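Local atomic coordinates of acyl-CoA dehydrogenase (PDB entry 3NF4), a protein that binds flavin adenine dinucleotide and, as an acyl-CoA dehydrogenase, probably catalyses the alpha,beta-dehydrogenation of acyl-CoA thioesters. Residues P37-H42 / D354-R359; Q75-Y80 / R313-R318; R90-A95 / M210-V215; G250-A255 / Q322-A327. All blocks are in the same frame, centred on the assembly; numbering follows the deposited sequence.

Contact 1 (P37-H42 / D354-R359)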
loop_
_atom_site.group_PDB
_atom_site.type_symbol
_atom_site.label_atom_id
_atom_site.label_comp_id
_atom_site.label_asym_id
_atom_site.label_seq_id
_atom_site.Cartn_x
_atom_site.Cartn_y
_atom_site.Cartn_z
ATOM N N PRO A 37 -22.268 -1.026 28.841
ATOM C CA PRO A 37 -23.681 -0.640 28.746
ATOM C C PRO A 37 -23.949 0.863 28.645
ATOM O O PRO A 37 -25.065 1.249 28.290
ATOM C CB PRO A 37 -24.298 -1.162 30.060
ATOM C CG PRO A 37 -23.248 -2.018 30.718
ATOM C CD PRO A 37 -21.926 -1.500 30.195
ATOM N N ILE A 38 -22.950 1.690 28.980
ATOM C CA ILE A 38 -23.062 3.166 28.985
ATOM C C ILE A 38 -22.205 3.898 27.919
ATOM O O ILE A 38 -22.347 5.115 27.743
ATOM C CB ILE A 38 -22.704 3.759 30.385
ATOM C CG1 ILE A 38 -21.295 3.311 30.831
ATOM C CG2 ILE A 38 -23.783 3.403 31.443
ATOM C CD1 ILE A 38 -20.794 3.973 32.123
ATOM N N VAL A 39 -21.324 3.182 27.221
ATOM C CA VAL A 39 -20.339 3.830 26.341
ATOM C C VAL A 39 -20.928 4.619 25.151
ATOM O O VAL A 39 -20.473 5.749 24.871
ATOM C CB VAL A 39 -19.190 2.867 25.896
ATOM C CG1 VAL A 39 -19.717 1.627 25.154
ATOM C CG2 VAL A 39 -18.147 3.608 25.045
ATOM N N ASP A 40 -21.923 4.046 24.469
ATOM C CA ASP A 40 -22.535 4.690 23.301
ATOM C C ASP A 40 -23.199 6.024 23.658
ATOM O O ASP A 40 -23.133 6.989 22.905
ATOM C CB ASP A 40 -23.556 3.767 22.622
ATOM C CG ASP A 40 -22.913 2.524 21.959
ATOM O OD1 ASP A 40 -21.679 2.480 21.716
ATOM O OD2 ASP A 40 -23.667 1.563 21.665
ATOM N N ARG A 41 -23.817 6.076 24.829
ATOM C CA ARG A 41 -24.544 7.273 25.237
ATOM C C ARG A 41 -23.619 8.404 25.698
ATOM O O ARG A 41 -23.882 9.563 25.424
ATOM C CB ARG A 41 -25.596 6.926 26.310
ATOM C CG ARG A 41 -26.374 8.112 26.859
ATOM C CD ARG A 41 -27.130 8.877 25.742
ATOM N NE ARG A 41 -28.542 8.518 25.671
ATOM C CZ ARG A 41 -29.542 9.300 26.079
ATOM N NH1 ARG A 41 -29.302 10.517 26.578
ATOM N NH2 ARG A 41 -30.795 8.862 25.982
ATOM N N HIS A 42 -22.554 8.065 26.402
ATOM C CA HIS A 42 -21.605 9.057 26.852
ATOM C C HIS A 42 -20.735 9.612 25.720
ATOM O O HIS A 42 -20.348 10.779 25.761
ATOM C CB HIS A 42 -20.703 8.482 27.925
ATOM C CG HIS A 42 -21.283 8.533 29.301
ATOM N ND1 HIS A 42 -21.523 9.718 29.964
ATOM C CD2 HIS A 42 -21.653 7.541 30.148
ATOM C CE1 HIS A 42 -22.032 9.452 31.159
ATOM N NE2 HIS A 42 -22.126 8.140 31.290
ATOM N N ASP A 354 -26.576 3.801 13.627
ATOM C CA ASP A 354 -27.204 2.568 14.116
ATOM C C ASP A 354 -26.191 1.501 14.582
ATOM O O ASP A 354 -26.547 0.599 15.337
ATOM C CB ASP A 354 -28.135 1.956 13.060
ATOM N N TYR A 355 -24.949 1.585 14.112
ATOM C CA TYR A 355 -23.894 0.673 14.556
ATOM C C TYR A 355 -22.678 1.442 15.078
ATOM O O TYR A 355 -22.574 2.662 14.886
ATOM C CB TYR A 355 -23.498 -0.298 13.428
ATOM C CG TYR A 355 -24.648 -1.127 12.957
ATOM C CD1 TYR A 355 -25.029 -2.300 13.640
ATOM C CD2 TYR A 355 -25.388 -0.724 11.868
ATOM C CE1 TYR A 355 -26.135 -3.054 13.217
ATOM C CE2 TYR A 355 -26.479 -1.455 11.433
ATOM C CZ TYR A 355 -26.860 -2.615 12.100
ATOM O OH TYR A 355 -27.955 -3.309 11.625
ATOM N N ARG A 356 -21.763 0.710 15.718
ATOM C CA ARG A 356 -20.545 1.264 16.340
ATOM C C ARG A 356 -19.346 1.544 15.388
ATOM O O ARG A 356 -18.471 2.336 15.715
ATOM C CB ARG A 356 -20.102 0.336 17.477
ATOM C CG ARG A 356 -20.999 0.388 18.708
ATOM C CD ARG A 356 -20.442 -0.505 19.827
ATOM N NE ARG A 356 -21.127 -0.286 21.105
ATOM C CZ ARG A 356 -20.977 -1.041 22.197
ATOM N NH1 ARG A 356 -20.167 -2.091 22.183
ATOM N NH2 ARG A 356 -21.651 -0.756 23.305
ATOM N N VAL A 357 -19.299 0.891 14.227
ATOM C CA VAL A 357 -18.108 0.950 13.357
ATOM C C VAL A 357 -17.731 2.375 12.847
ATOM O O VAL A 357 -16.546 2.665 12.644
ATOM C CB VAL A 357 -18.154 -0.098 12.209
ATOM C CG1 VAL A 357 -18.091 -1.491 12.793
ATOM C CG2 VAL A 357 -19.432 0.056 11.353
ATOM N N GLU A 358 -18.724 3.259 12.689
ATOM C CA GLU A 358 -18.426 4.635 12.259
ATOM C C GLU A 358 -17.713 5.405 13.370
ATOM O O GLU A 358 -16.821 6.215 13.091
ATOM C CB GLU A 358 -19.667 5.375 11.751
ATOM C CG GLU A 358 -20.699 5.735 12.850
ATOM C CD GLU A 358 -20.337 7.020 13.629
ATOM O OE1 GLU A 358 -20.801 7.173 14.797
ATOM O OE2 GLU A 358 -19.570 7.846 13.065
ATOM N N ARG A 359 -18.070 5.124 14.630
ATOM C CA ARG A 359 -17.327 5.690 15.760
ATOM C C ARG A 359 -15.869 5.154 15.835
ATOM O O ARG A 359 -14.926 5.926 16.091
ATOM C CB ARG A 359 -18.080 5.440 17.077
ATOM C CG ARG A 359 -17.292 5.847 18.340
ATOM C CD ARG A 359 -18.179 5.962 19.643
ATOM N NE ARG A 359 -18.820 4.695 20.054
ATOM C CZ ARG A 359 -18.249 3.742 20.797
ATOM N NH1 ARG A 359 -16.998 3.848 21.247
ATOM N NH2 ARG A 359 -18.942 2.655 21.109
HETATM O O HOH W 1 -23.386 1.234 25.086
#

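Contact 2 (Q75-Y80 / R313-R318)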
loop_
_atom_site.group_PDB
_atom_site.type_symbol
_atom_site.label_atom_id
_atom_site.label_comp_id
_atom_site.label_asym_id
_atom_site.label_seq_id
_atom_site.Cartn_x
_atom_site.Cartn_y
_atom_site.Cartn_z
ATOM N N GLN A 75 2.777 -6.511 38.267
ATOM C CA GLN A 75 2.639 -7.255 37.021
ATOM C C GLN A 75 3.681 -6.935 35.936
ATOM O O GLN A 75 4.077 -5.775 35.755
ATOM C CB GLN A 75 1.224 -7.067 36.466
ATOM C CG GLN A 75 0.109 -7.542 37.416
ATOM C CD GLN A 75 0.071 -9.059 37.579
ATOM O OE1 GLN A 75 0.432 -9.811 36.669
ATOM N NE2 GLN A 75 -0.386 -9.518 38.747
ATOM N N PRO A 76 4.145 -7.967 35.211
ATOM C CA PRO A 76 4.960 -7.666 34.026
ATOM C C PRO A 76 4.113 -7.068 32.882
ATOM O O PRO A 76 2.882 -7.203 32.866
ATOM C CB PRO A 76 5.533 -9.036 33.629
ATOM C CG PRO A 76 4.562 -10.024 34.195
ATOM C CD PRO A 76 4.062 -9.418 35.471
ATOM N N TYR A 77 4.789 -6.409 31.953
ATOM C CA TYR A 77 4.156 -5.780 30.794
ATOM C C TYR A 77 3.395 -6.750 29.880
ATOM O O TYR A 77 2.328 -6.415 29.377
ATOM C CB TYR A 77 5.169 -4.913 30.034
ATOM C CG TYR A 77 5.036 -3.437 30.387
ATOM C CD1 TYR A 77 5.081 -2.997 31.727
ATOM C CD2 TYR A 77 4.830 -2.481 29.388
ATOM C CE1 TYR A 77 4.935 -1.616 32.048
ATOM C CE2 TYR A 77 4.685 -1.104 29.697
ATOM C CZ TYR A 77 4.739 -0.682 31.017
ATOM O OH TYR A 77 4.591 0.667 31.285
ATOM N N GLU A 78 3.923 -7.963 29.736
ATOM C CA GLU A 78 3.265 -9.061 29.016
ATOM C C GLU A 78 1.845 -9.343 29.544
ATOM O O GLU A 78 0.998 -9.835 28.790
ATOM C CB GLU A 78 4.171 -10.304 29.063
ATOM C CG GLU A 78 3.699 -11.569 28.351
ATOM C CD GLU A 78 4.702 -12.769 28.469
ATOM O OE1 GLU A 78 5.499 -12.868 29.441
ATOM O OE2 GLU A 78 4.687 -13.633 27.566
ATOM N N VAL A 79 1.574 -9.016 30.814
ATOM C CA VAL A 79 0.220 -9.129 31.368
ATOM C C VAL A 79 -0.484 -7.763 31.412
ATOM O O VAL A 79 -1.631 -7.639 30.952
ATOM C CB VAL A 79 0.179 -9.826 32.794
ATOM C CG1 VAL A 79 -1.234 -9.951 33.295
ATOM C CG2 VAL A 79 0.795 -11.186 32.754
ATOM N N TYR A 80 0.188 -6.739 31.942
ATOM C CA TYR A 80 -0.413 -5.396 31.984
ATOM C C TYR A 80 -0.981 -4.936 30.626
ATOM O O TYR A 80 -2.138 -4.510 30.556
ATOM C CB TYR A 80 0.569 -4.357 32.555
ATOM C CG TYR A 80 0.209 -2.921 32.272
ATOM C CD1 TYR A 80 -1.009 -2.395 32.692
ATOM C CD2 TYR A 80 1.096 -2.074 31.593
ATOM C CE1 TYR A 80 -1.345 -1.055 32.442
ATOM C CE2 TYR A 80 0.773 -0.744 31.330
ATOM C CZ TYR A 80 -0.448 -0.240 31.775
ATOM O OH TYR A 80 -0.798 1.065 31.543
ATOM N N ARG A 313 11.022 -8.180 26.069
ATOM C CA ARG A 313 12.340 -7.543 26.159
ATOM C C ARG A 313 12.448 -6.577 27.371
ATOM O O ARG A 313 13.460 -6.568 28.086
ATOM C CB ARG A 313 12.690 -6.815 24.863
ATOM C CG ARG A 313 12.932 -7.727 23.667
ATOM C CD ARG A 313 13.114 -6.938 22.358
ATOM N NE ARG A 313 13.038 -7.819 21.197
ATOM C CZ ARG A 313 14.057 -8.523 20.708
ATOM N NH1 ARG A 313 15.260 -8.461 21.276
ATOM N NH2 ARG A 313 13.870 -9.304 19.653
ATOM N N ARG A 314 11.400 -5.782 27.595
ATOM C CA ARG A 314 11.336 -4.869 28.729
ATOM C C ARG A 314 11.297 -5.634 30.044
ATOM O O ARG A 314 12.062 -5.317 30.981
ATOM C CB ARG A 314 10.121 -3.934 28.631
ATOM C CG ARG A 314 9.865 -3.115 29.899
ATOM C CD ARG A 314 8.512 -2.425 29.851
ATOM N NE ARG A 314 8.188 -1.773 31.118
ATOM C CZ ARG A 314 8.431 -0.493 31.392
ATOM N NH1 ARG A 314 8.999 0.293 30.488
ATOM N NH2 ARG A 314 8.100 0.009 32.569
ATOM N N ASP A 315 10.412 -6.631 30.111
ATOM C CA ASP A 315 10.284 -7.462 31.309
ATOM C C ASP A 315 11.613 -8.138 31.670
ATOM O O ASP A 315 11.893 -8.317 32.853
ATOM C CB ASP A 315 9.181 -8.516 31.174
ATOM C CG ASP A 315 7.777 -7.916 31.061
ATOM O OD1 ASP A 315 7.523 -6.786 31.564
ATOM O OD2 ASP A 315 6.910 -8.608 30.476
ATOM N N GLN A 316 12.426 -8.475 30.663
ATOM C CA GLN A 316 13.746 -9.073 30.900
ATOM C C GLN A 316 14.863 -8.071 31.203
ATOM O O GLN A 316 16.012 -8.470 31.392
ATOM C CB GLN A 316 14.169 -9.982 29.729
ATOM C CG GLN A 316 13.722 -11.422 29.863
ATOM C CD GLN A 316 13.982 -12.238 28.610
ATOM O OE1 GLN A 316 15.101 -12.265 28.082
ATOM N NE2 GLN A 316 12.941 -12.914 28.123
ATOM N N GLY A 317 14.539 -6.781 31.211
ATOM C CA GLY A 317 15.539 -5.737 31.440
ATOM C C GLY A 317 16.521 -5.483 30.306
ATOM O O GLY A 317 17.647 -5.045 30.552
ATOM N N ARG A 318 16.087 -5.732 29.064
ATOM C CA ARG A 318 16.911 -5.508 27.864
ATOM C C ARG A 318 16.510 -4.264 27.037
ATOM O O ARG A 318 15.438 -3.702 27.257
ATOM C CB ARG A 318 16.902 -6.767 27.003
ATOM C CG ARG A 318 17.723 -7.896 27.632
ATOM C CD ARG A 318 17.267 -9.249 27.146
ATOM N NE ARG A 318 17.653 -9.500 25.764
ATOM C CZ ARG A 318 17.554 -10.688 25.181
ATOM N NH1 ARG A 318 17.062 -11.715 25.870
ATOM N NH2 ARG A 318 17.938 -10.851 23.918
HETATM O O HOH W 2 7.504 -11.260 30.453
#

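Contact 3 (R90-A95 / M210-V215)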
loop_
_atom_site.group_PDB
_atom_site.type_symbol
_atom_site.label_atom_id
_atom_site.label_comp_id
_atom_site.label_asym_id
_atom_site.label_seq_id
_atom_site.Cartn_x
_atom_site.Cartn_y
_atom_site.Cartn_z
ATOM N N ARG A 90 -13.720 -2.271 24.771
ATOM C CA ARG A 90 -15.028 -1.754 25.192
ATOM C C ARG A 90 -15.099 -0.217 25.085
ATOM O O ARG A 90 -16.095 0.333 24.581
ATOM C CB ARG A 90 -15.388 -2.179 26.642
ATOM C CG ARG A 90 -15.899 -3.633 26.862
ATOM C CD ARG A 90 -14.846 -4.641 26.491
ATOM N NE ARG A 90 -15.204 -5.975 26.950
ATOM C CZ ARG A 90 -14.404 -7.031 26.888
ATOM N NH1 ARG A 90 -14.846 -8.196 27.340
ATOM N NH2 ARG A 90 -13.173 -6.935 26.380
ATOM N N TRP A 91 -14.060 0.481 25.558
ATOM C CA TRP A 91 -14.106 1.960 25.601
ATOM C C TRP A 91 -12.741 2.579 25.394
ATOM O O TRP A 91 -11.989 2.720 26.375
ATOM C CB TRP A 91 -14.658 2.443 26.957
ATOM C CG TRP A 91 -15.250 3.848 26.953
ATOM C CD1 TRP A 91 -14.971 4.879 26.077
ATOM C CD2 TRP A 91 -16.200 4.380 27.900
ATOM N NE1 TRP A 91 -15.720 5.989 26.400
ATOM C CE2 TRP A 91 -16.468 5.719 27.518
ATOM C CE3 TRP A 91 -16.856 3.851 29.023
ATOM C CZ2 TRP A 91 -17.367 6.533 28.219
ATOM C CZ3 TRP A 91 -17.743 4.659 29.726
ATOM C CH2 TRP A 91 -17.995 5.985 29.323
ATOM N N ALA A 92 -12.440 2.987 24.152
ATOM C CA ALA A 92 -11.080 3.466 23.809
ATOM C C ALA A 92 -10.650 4.687 24.619
ATOM O O ALA A 92 -9.519 4.749 25.108
ATOM C CB ALA A 92 -10.934 3.767 22.281
ATOM N N SER A 93 -11.544 5.661 24.751
ATOM C CA SER A 93 -11.240 6.871 25.518
ATOM C C SER A 93 -10.841 6.604 26.976
ATOM O O SER A 93 -9.939 7.226 27.484
ATOM C CB SER A 93 -12.398 7.862 25.433
ATOM O OG SER A 93 -12.099 8.998 26.213
ATOM N N VAL A 94 -11.487 5.637 27.622
ATOM C CA VAL A 94 -11.164 5.254 28.986
ATOM C C VAL A 94 -9.783 4.587 29.103
ATOM O O VAL A 94 -9.020 4.832 30.069
ATOM C CB VAL A 94 -12.288 4.346 29.573
ATOM C CG1 VAL A 94 -11.824 3.607 30.843
ATOM C CG2 VAL A 94 -13.557 5.193 29.859
ATOM N N ALA A 95 -9.443 3.751 28.127
ATOM C CA ALA A 95 -8.195 3.028 28.190
ATOM C C ALA A 95 -7.006 3.955 27.937
ATOM O O ALA A 95 -5.947 3.811 28.564
ATOM C CB ALA A 95 -8.218 1.876 27.220
ATOM N N MET A 210 -12.986 15.263 16.595
ATOM C CA MET A 210 -13.665 14.327 15.692
ATOM C C MET A 210 -14.225 13.090 16.431
ATOM O O MET A 210 -15.226 12.518 15.982
ATOM C CB MET A 210 -12.704 13.889 14.574
ATOM C CG MET A 210 -13.272 12.936 13.539
ATOM S SD MET A 210 -12.123 12.452 12.191
ATOM C CE MET A 210 -10.551 12.553 13.012
ATOM N N GLY A 211 -13.585 12.682 17.533
ATOM C CA GLY A 211 -14.008 11.499 18.335
ATOM C C GLY A 211 -13.268 11.423 19.680
ATOM O O GLY A 211 -12.481 12.332 20.019
ATOM N N LEU A 212 -13.514 10.357 20.441
ATOM C CA LEU A 212 -12.848 10.134 21.744
ATOM C C LEU A 212 -13.274 11.203 22.758
ATOM O O LEU A 212 -12.443 11.867 23.378
ATOM C CB LEU A 212 -11.327 10.138 21.556
ATOM C CG LEU A 212 -10.370 9.211 22.308
ATOM C CD1 LEU A 212 -10.391 7.751 21.761
ATOM C CD2 LEU A 212 -8.911 9.804 22.266
ATOM N N HIS A 213 -14.581 11.379 22.903
ATOM C CA HIS A 213 -15.152 12.582 23.530
ATOM C C HIS A 213 -15.219 12.570 25.058
ATOM O O HIS A 213 -15.161 13.649 25.667
ATOM C CB HIS A 213 -16.574 12.837 23.027
ATOM C CG HIS A 213 -16.695 12.975 21.540
ATOM N ND1 HIS A 213 -16.148 14.032 20.839
ATOM C CD2 HIS A 213 -17.357 12.225 20.630
ATOM C CE1 HIS A 213 -16.444 13.911 19.555
ATOM N NE2 HIS A 213 -17.179 12.823 19.401
ATOM N N ALA A 214 -15.362 11.384 25.669
ATOM C CA ALA A 214 -15.778 11.270 27.070
ATOM C C ALA A 214 -14.841 11.895 28.123
ATOM O O ALA A 214 -15.291 12.640 28.985
ATOM C CB ALA A 214 -16.053 9.830 27.413
ATOM N N VAL A 215 -13.564 11.528 28.086
ATOM C CA VAL A 215 -12.548 12.098 28.958
ATOM C C VAL A 215 -12.074 13.382 28.238
ATOM O O VAL A 215 -11.654 13.303 27.082
ATOM C CB VAL A 215 -11.353 11.122 29.098
ATOM C CG1 VAL A 215 -10.250 11.715 29.942
ATOM C CG2 VAL A 215 -11.787 9.782 29.682
HETATM O O HOH W 3 -10.836 11.301 25.484
#

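Contact 4 (G250-A255 / Q322-A327)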
loop_
_atom_site.group_PDB
_atom_site.type_symbol
_atom_site.label_atom_id
_atom_site.label_comp_id
_atom_site.label_asym_id
_atom_site.label_seq_id
_atom_site.Cartn_x
_atom_site.Cartn_y
_atom_site.Cartn_z
ATOM N N GLY A 250 5.270 4.749 27.087
ATOM C CA GLY A 250 4.059 5.330 26.528
ATOM C C GLY A 250 3.726 4.795 25.140
ATOM O O GLY A 250 2.548 4.566 24.812
ATOM N N ARG A 251 4.755 4.599 24.326
ATOM C CA ARG A 251 4.546 4.101 22.982
ATOM C C ARG A 251 3.936 2.671 22.995
ATOM O O ARG A 251 3.067 2.392 22.188
ATOM C CB ARG A 251 5.835 4.225 22.134
ATOM C CG ARG A 251 6.286 5.679 21.898
ATOM C CD ARG A 251 7.757 5.807 21.394
ATOM N NE ARG A 251 8.022 7.161 20.873
ATOM C CZ ARG A 251 9.231 7.705 20.646
ATOM N NH1 ARG A 251 10.341 7.028 20.879
ATOM N NH2 ARG A 251 9.323 8.954 20.175
ATOM N N LEU A 252 4.323 1.808 23.949
ATOM C CA LEU A 252 3.690 0.461 24.140
ATOM C C LEU A 252 2.253 0.476 24.653
ATOM O O LEU A 252 1.410 -0.283 24.154
ATOM C CB LEU A 252 4.499 -0.447 25.079
ATOM C CG LEU A 252 5.882 -0.896 24.670
ATOM C CD1 LEU A 252 6.460 -1.764 25.766
ATOM C CD2 LEU A 252 5.852 -1.657 23.322
ATOM N N GLY A 253 1.984 1.294 25.674
ATOM C CA GLY A 253 0.603 1.588 26.073
ATOM C C GLY A 253 -0.330 1.792 24.874
ATOM O O GLY A 253 -1.292 1.043 24.697
ATOM N N ILE A 254 -0.026 2.777 24.029
ATOM C CA ILE A 254 -0.857 3.118 22.871
ATOM C C ILE A 254 -0.921 2.020 21.784
ATOM O O ILE A 254 -1.978 1.844 21.147
ATOM C CB ILE A 254 -0.413 4.476 22.253
ATOM C CG1 ILE A 254 -0.671 5.608 23.252
ATOM C CG2 ILE A 254 -1.097 4.743 20.902
ATOM C CD1 ILE A 254 -2.088 5.694 23.849
ATOM N N ALA A 255 0.189 1.301 21.575
ATOM C CA ALA A 255 0.172 0.112 20.717
ATOM C C ALA A 255 -0.885 -0.868 21.203
ATOM O O ALA A 255 -1.627 -1.396 20.398
ATOM C CB ALA A 255 1.533 -0.554 20.665
ATOM N N GLN A 322 13.908 0.615 19.814
ATOM C CA GLN A 322 13.563 0.411 18.414
ATOM C C GLN A 322 12.232 -0.338 18.300
ATOM O O GLN A 322 11.354 0.053 17.531
ATOM C CB GLN A 322 14.632 -0.410 17.666
ATOM C CG GLN A 322 15.867 0.336 17.150
ATOM C CD GLN A 322 15.585 1.347 16.013
ATOM O OE1 GLN A 322 15.124 2.476 16.271
ATOM N NE2 GLN A 322 15.914 0.962 14.770
ATOM N N GLN A 323 12.107 -1.405 19.090
ATOM C CA GLN A 323 11.005 -2.335 18.996
ATOM C C GLN A 323 9.704 -1.723 19.494
ATOM O O GLN A 323 8.610 -2.074 19.002
ATOM C CB GLN A 323 11.354 -3.649 19.703
ATOM C CG GLN A 323 12.558 -4.376 19.050
ATOM C CD GLN A 323 13.920 -4.102 19.701
ATOM O OE1 GLN A 323 14.088 -3.173 20.510
ATOM N NE2 GLN A 323 14.910 -4.934 19.349
ATOM N N ALA A 324 9.819 -0.787 20.436
ATOM C CA ALA A 324 8.670 -0.025 20.904
ATOM C C ALA A 324 8.157 1.017 19.896
ATOM O O ALA A 324 6.959 1.229 19.822
ATOM C CB ALA A 324 8.948 0.646 22.301
ATOM N N SER A 325 9.060 1.659 19.144
ATOM C CA SER A 325 8.664 2.530 18.023
ATOM C C SER A 325 7.961 1.760 16.892
ATOM O O SER A 325 6.950 2.212 16.333
ATOM C CB SER A 325 9.873 3.287 17.447
ATOM O OG SER A 325 10.163 4.376 18.294
ATOM N N ILE A 326 8.531 0.603 16.571
ATOM C CA ILE A 326 7.990 -0.292 15.558
ATOM C C ILE A 326 6.585 -0.756 16.000
ATOM O O ILE A 326 5.625 -0.667 15.223
ATOM C CB ILE A 326 8.985 -1.456 15.300
ATOM C CG1 ILE A 326 10.196 -0.938 14.523
ATOM C CG2 ILE A 326 8.339 -2.629 14.599
ATOM C CD1 ILE A 326 11.320 -2.000 14.353
ATOM N N ALA A 327 6.448 -1.198 17.243
ATOM C CA ALA A 327 5.117 -1.617 17.740
ATOM C C ALA A 327 4.011 -0.530 17.613
ATOM O O ALA A 327 2.901 -0.807 17.164
ATOM C CB ALA A 327 5.208 -2.139 19.191
#

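Contact 1 (P37-H42 / D354-R359)
A salt-bridge network of Asp40, Arg356 and Arg359 ties the N-terminal helical domain of the acyl-CoA dehydrogenase fold to its C-terminal helical domain. The aspartate is the shared anion. Asp40 OD1 takes Arg356 NE at 2.9 Å on the syn side, while Arg359 NH2 meets the same OD1 at 2.8 Å from nearly straight ahead of the C-O bond. The second oxygen, Asp40 OD2, receives Arg356 NE at 3.2 Å through its own syn lone pair, which makes that N-H bifurcated over the carboxylate. Carboxylate and Arg356 guanidinium stand almost upright to each other, 81° between planes, so they do not form the flat two-pronged pairing. Arg356 reaches across with an extended chain from CG to NE, whereas Arg359 bends at chi3 (62°), which brings NH2 round to the same oxygen. Val39 supplies the apolar part: its CG1 lies 3.6 Å from Arg356 NH2, and CG2 packs near Arg359 NH1. A beta-branched residue suits this place because its two methyls can each approach a different guanidinium, both obliquely. Two arginines around one aspartate would be expected to stabilise its ionised form. Each has a further acidic partner, Arg356 in Asp36 and Arg359 in Glu363. The contact joins the first turn of helix 39-45 to the loop leading into helix 357-367 and its early residues, with Trp91, just before helix 92-104, packed against Val39.

Contact 2 (Q75-Y80 / R313-R318)
Arg314 lies over one face of the Tyr77 ring, its chain extended from CG to NE. Arg314 CD sits above the Tyr77 ring centroid at 3.8 Å in a CH-pi contact, and the guanidinium carbon, Arg314 CZ, is 3.9 Å from the same centroid, a cation-pi contact. The guanidinium is not flat on the ring, since the two planes differ by 34°; Arg314 NE comes down closest, 3.4 Å from Tyr77 CE1. The opposite face is covered by Tyr80, whose CD2 lies over the ring centre. Asp315 points its carboxylate at the start of helix 77-88, where Pro76 is the N-cap residue. A proline lacks a side-chain acceptor for the first-turn amides, and here an aspartate from another domain supplies one: Tyr77 N donates to Asp315 OD1 at 2.8 Å, and Glu78 N to Asp315 OD2 at 3.1 Å. Glu78 N uses the syn lone pair of OD2, whereas Tyr77 N comes to OD1 on the syn side but out of the carboxylate plane, a forked grip that the positive end of the helix dipole would be expected to strengthen. A water donates to both Asp315 OD2 and Glu78 OE1 and so bridges two acidic groups.

Contact 3 (R90-A95 / M210-V215)
Ser93 and the loop 210-215 meet through polar contacts gathered on one hydroxyl. With OG anti to the backbone N (chi1 178°), the serine directs its oxygen at the loop, where Val215 N makes a weak but fairly straight hydrogen bond to Ser93 OG at 3.5 Å. The stronger link is a bridging water: Ser93 OG donates to it at 2.7 Å, and the water in turn donates to Leu212 O and Val215 O, so the water links the hydroxyl to two loop carbonyls. The loop joins strand 201-203 to strand 217-228 of the middle, beta-sheet domain, and Ser93 lies in the first turn of helix 92-104 of the N-terminal domain; this is therefore a seam between domains, and the side chain of Leu212 is about 5 Å from the bound FAD. Apolar contacts flank it. Leu212 CD1 lies 4.1 Å from Ala92 CB, and Leu212 CG rests against Ser93 CB at 4.0 Å. Farther along, Ala214 CB approaches Trp91 CZ2 at 3.6 Å; the alanine methyl comes obliquely to the six-membered side of the indole. Trp91 NE1 and Ala214 N both donate to Glu43 OE2 of helix 39-45.

Contact 4 (G250-A255 / Q322-A327)
Arg251 leans on helix 321-346 from its very first side-chain carbon: Arg251 CB lies 3.9 Å from Ala324 O. CG stands anti to the carbonyl carbon (chi1 -64°), and from there the chain runs extended to NE, along the flank of the facing helix toward Ser325. Arg251 CD passes 4.2 Å from Ser325 OG, and CZ keeps a similar distance from the same atom. At the tip, Arg251 NH1 comes to 3.7 Å from Ser325 OG, a near approach without bonding. The hydroxyl has its polar partner elsewhere, in Gln377 OE1 of helix 374-383, a helix that Arg251 also touches through Gln377. Both the aliphatic stem and the guanidinium of the arginine take part in this packing, and the Arg251 side chain is about 9 Å from the bound FAD.

Helices 247-274 and 321-346 belong to the C-terminal helical bundle of the acyl-CoA dehydrogenase fold. Over these segments they run roughly parallel, crossing at 32° with their axes 8.5 Å apart. Such close approach suits the small residues between them. Leu252, next along, sends CD2 to 4.0 Å from Ala324 CB and also against Ala327 CB, so one branch of a single leucine touches two alanines on successive turns. One turn later Ala255 CB rests 3.8 Å from Ala327 O, the two methyl groups also meeting; with alanine on both helices, the backbones come close, the Ala255 and Ala327 CA atoms being 6.0 Å apart. Helix 289-315 borders the interface through Ala310, which Leu252 touches, and Tyr307, which meets Ala255.

From the N terminus, the chain opens contact 1 at residues 37-42, contact 2 at 75-80 and contact 3 at 90-95. Contact 3 closes first, when the loop 210-215 of the middle domain returns to helix 92-104. Contact 4 then opens at 250-255; contact 2 closes at 313-318, and contact 4 closes at 322-327, so these two cross. Contact 1 closes last, enclosing all the others, and contact 3 is nested within contact 2. Contacts 1 and 2 both tie the N-terminal to the C-terminal helical domain, at places whose centres are 33 Å apart. Trp91 joins contacts 1 and 3, and Tyr77 packs on Leu252 between contacts 2 and 4.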